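Local coordinates for putative rhamnosidase (Streptomyces avermitilis, PDB 3W5M), which hydrolyses terminal non-reducing alpha-L-rhamnose residues from alpha-L-rhamnosides such as citrus flavonoids and gum arabic, at residues D199-G202 / W203-P206. Numbering follows the deposited sequence.
Sequences DNEG and WRRP
Glu201 and Arg204 form a salt bridge in which a single carboxylate oxygen takes two donors: Arg204 NE lies 2.7 Å from Glu201 OE1, and Arg204 NH2 reaches the same oxygen at 2.8 Å. OE1 sits at the guanidinium edge and in its plane, but the carboxylate is turned 45° against that plane, with NE on the anti side and NH2 above the carboxylate. Arg204 stays extended from CG to NE (chi3 -170°), which carries its head alongside the glutamate. Arg205 instead bends at chi3 (-57°) and folds back, so that its NH2 donates almost straight to Asn200 O at 2.9 Å. Backbone bonds from Arg204 N to Glu201 O and from Arg205 N to Gly202 O close the turn. Ahead of it, Asp199 OD1 accepts from Gly202 N at 2.7 Å, and a water 2.9 Å from Asp199 OD1, which probably donates to it, accepts from Trp203 N.

The Trp203 indole lies beside Glu201, NE1 3.8 Å from Glu201 CB, while Arg204 CG covers the rim of one indole face. Trp203 CH2 in turn sits 3.5 Å above the Arg204 guanidinium plane. An alanine in place of Trp203 removes the indole, which would probably leave the Arg204 guanidinium without its aromatic neighbour and the bound rhamnose without one of its contacts.

Trp292 meets the indole edge-to-face, and Asp179 of strand 171-179 touches it. The arrangement is an Asx motif leading into a short 3-10 turn, which presents Trp203 at the calcium-dependent rhamnose-binding site of the CBM67 module.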
ATOM      1  N   ASP A 199     -29.856  -6.813   2.941  1.00 57.95           N
ATOM      2  CA  ASP A 199     -30.005  -5.924   1.782  1.00 57.88           C
ATOM      3  C   ASP A 199     -29.655  -4.472   2.077  1.00 57.58           C
ATOM      4  O   ASP A 199     -30.186  -3.862   3.006  1.00 56.19           O
ATOM      5  CB  ASP A 199     -31.420  -5.994   1.173  1.00 60.45           C
ATOM      6  CG  ASP A 199     -31.623  -4.988   0.017  1.00 60.92           C
ATOM      7  OD1 ASP A 199     -30.757  -4.918  -0.876  1.00 60.59           O
ATOM      8  OD2 ASP A 199     -32.644  -4.262   0.002  1.00 60.08           O
ATOM      9  N   ASN A 200     -28.752  -3.927   1.273  1.00 55.04           N
ATOM     10  CA  ASN A 200     -28.632  -2.486   1.181  1.00 53.59           C
ATOM     11  C   ASN A 200     -28.580  -2.009  -0.275  1.00 47.91           C
ATOM     12  O   ASN A 200     -27.499  -1.822  -0.839  1.00 44.28           O
ATOM     13  CB  ASN A 200     -27.449  -1.961   1.997  1.00 59.06           C
ATOM     14  CG  ASN A 200     -27.694  -0.555   2.498  1.00 62.67           C
ATOM     15  OD1 ASN A 200     -27.219   0.416   1.908  1.00 63.43           O
ATOM     16  ND2 ASN A 200     -28.496  -0.433   3.559  1.00 61.99           N
ATOM     17  N   GLU A 201     -29.768  -1.813  -0.859  1.00 40.34           N
ATOM     18  CA  GLU A 201     -29.935  -1.467  -2.275  1.00 38.56           C
ATOM     19  C   GLU A 201     -29.215  -2.474  -3.189  1.00 34.63           C
ATOM     20  O   GLU A 201     -28.565  -2.112  -4.178  1.00 32.42           O
ATOM     21  CB  GLU A 201     -29.536  -0.012  -2.561  1.00 42.37           C
ATOM     22  CG  GLU A 201     -30.500   0.990  -1.932  1.00 48.79           C
ATOM     23  CD  GLU A 201     -30.129   2.448  -2.167  1.00 54.45           C
ATOM     24  OE1 GLU A 201     -29.230   2.745  -2.983  1.00 53.42           O
ATOM     25  OE2 GLU A 201     -30.763   3.314  -1.524  1.00 60.52           O
ATOM     26  N   GLY A 202     -29.352  -3.747  -2.826  1.00 32.53           N
ATOM     27  CA  GLY A 202     -28.831  -4.859  -3.600  1.00 29.29           C
ATOM     28  C   GLY A 202     -29.256  -4.918  -5.048  1.00 28.25           C
ATOM     29  O   GLY A 202     -28.575  -5.549  -5.860  1.00 27.68           O
ATOM     30  N   TRP A 203     -30.359  -4.252  -5.397  1.00 28.03           N
ATOM     31  CA  TRP A 203     -30.815  -4.225  -6.795  1.00 26.80           C
ATOM     32  C   TRP A 203     -29.780  -3.601  -7.725  1.00 26.40           C
ATOM     33  O   TRP A 203     -29.778  -3.867  -8.935  1.00 25.76           O
ATOM     34  CB  TRP A 203     -32.152  -3.508  -6.927  1.00 27.59           C
ATOM     35  CG  TRP A 203     -32.149  -2.101  -6.410  1.00 28.38           C
ATOM     36  CD1 TRP A 203     -32.550  -1.672  -5.183  1.00 29.04           C
ATOM     37  CD2 TRP A 203     -31.741  -0.936  -7.138  1.00 30.11           C
ATOM     38  NE1 TRP A 203     -32.404  -0.294  -5.092  1.00 30.45           N
ATOM     39  CE2 TRP A 203     -31.921   0.180  -6.286  1.00 30.23           C
ATOM     40  CE3 TRP A 203     -31.254  -0.726  -8.435  1.00 28.88           C
ATOM     41  CZ2 TRP A 203     -31.623   1.488  -6.691  1.00 32.30           C
ATOM     42  CZ3 TRP A 203     -30.955   0.571  -8.832  1.00 31.30           C
ATOM     43  CH2 TRP A 203     -31.151   1.661  -7.968  1.00 28.64           C
ATOM     44  N   ARG A 204     -28.919  -2.746  -7.154  1.00 26.92           N
ATOM     45  CA  ARG A 204     -27.799  -2.139  -7.885  1.00 26.35           C
ATOM     46  C   ARG A 204     -26.737  -3.117  -8.318  1.00 27.16           C
ATOM     47  O   ARG A 204     -25.939  -2.803  -9.216  1.00 27.36           O
ATOM     48  CB  ARG A 204     -27.117  -1.090  -7.019  1.00 30.52           C
ATOM     49  CG  ARG A 204     -27.993   0.096  -6.671  1.00 31.82           C
ATOM     50  CD  ARG A 204     -27.161   1.138  -5.938  1.00 37.25           C
ATOM     51  NE  ARG A 204     -28.006   2.179  -5.376  1.00 41.83           N
ATOM     52  CZ  ARG A 204     -28.469   3.224  -6.053  1.00 41.41           C
ATOM     53  NH1 ARG A 204     -28.166   3.389  -7.340  1.00 39.59           N
ATOM     54  NH2 ARG A 204     -29.237   4.105  -5.428  1.00 43.40           N
ATOM     55  N   ARG A 205     -26.701  -4.285  -7.676  1.00 26.41           N
ATOM     56  CA  ARG A 205     -25.583  -5.224  -7.851  1.00 25.64           C
ATOM     57  C   ARG A 205     -26.087  -6.603  -8.223  1.00 24.44           C
ATOM     58  O   ARG A 205     -26.156  -7.495  -7.369  1.00 24.11           O
ATOM     59  CB  ARG A 205     -24.665  -5.279  -6.610  1.00 28.43           C
ATOM     60  CG  ARG A 205     -23.942  -3.953  -6.337  1.00 30.84           C
ATOM     61  CD  ARG A 205     -23.237  -3.895  -4.993  1.00 34.39           C
ATOM     62  NE  ARG A 205     -24.137  -4.139  -3.872  1.00 35.05           N
ATOM     63  CZ  ARG A 205     -24.876  -3.211  -3.270  1.00 37.13           C
ATOM     64  NH1 ARG A 205     -24.839  -1.942  -3.672  1.00 36.65           N
ATOM     65  NH2 ARG A 205     -25.669  -3.561  -2.260  1.00 36.92           N
ATOM     66  N   PRO A 206     -26.487  -6.771  -9.495  1.00 25.63           N
ATOM     67  CA  PRO A 206     -26.925  -8.086  -9.985  1.00 25.70           C
ATOM     68  C   PRO A 206     -25.884  -9.174  -9.753  1.00 27.01           C
ATOM     69  O   PRO A 206     -24.692  -8.920  -9.881  1.00 28.25           O
ATOM     70  CB  PRO A 206     -27.104  -7.869 -11.497  1.00 25.83           C
ATOM     71  CG  PRO A 206     -27.276  -6.416 -11.664  1.00 26.51           C
ATOM     72  CD  PRO A 206     -26.554  -5.735 -10.535  1.00 25.39           C
TER
HETATM   73  O   HOH W   1     -32.415  -4.326  -3.193  1.00 30.83           O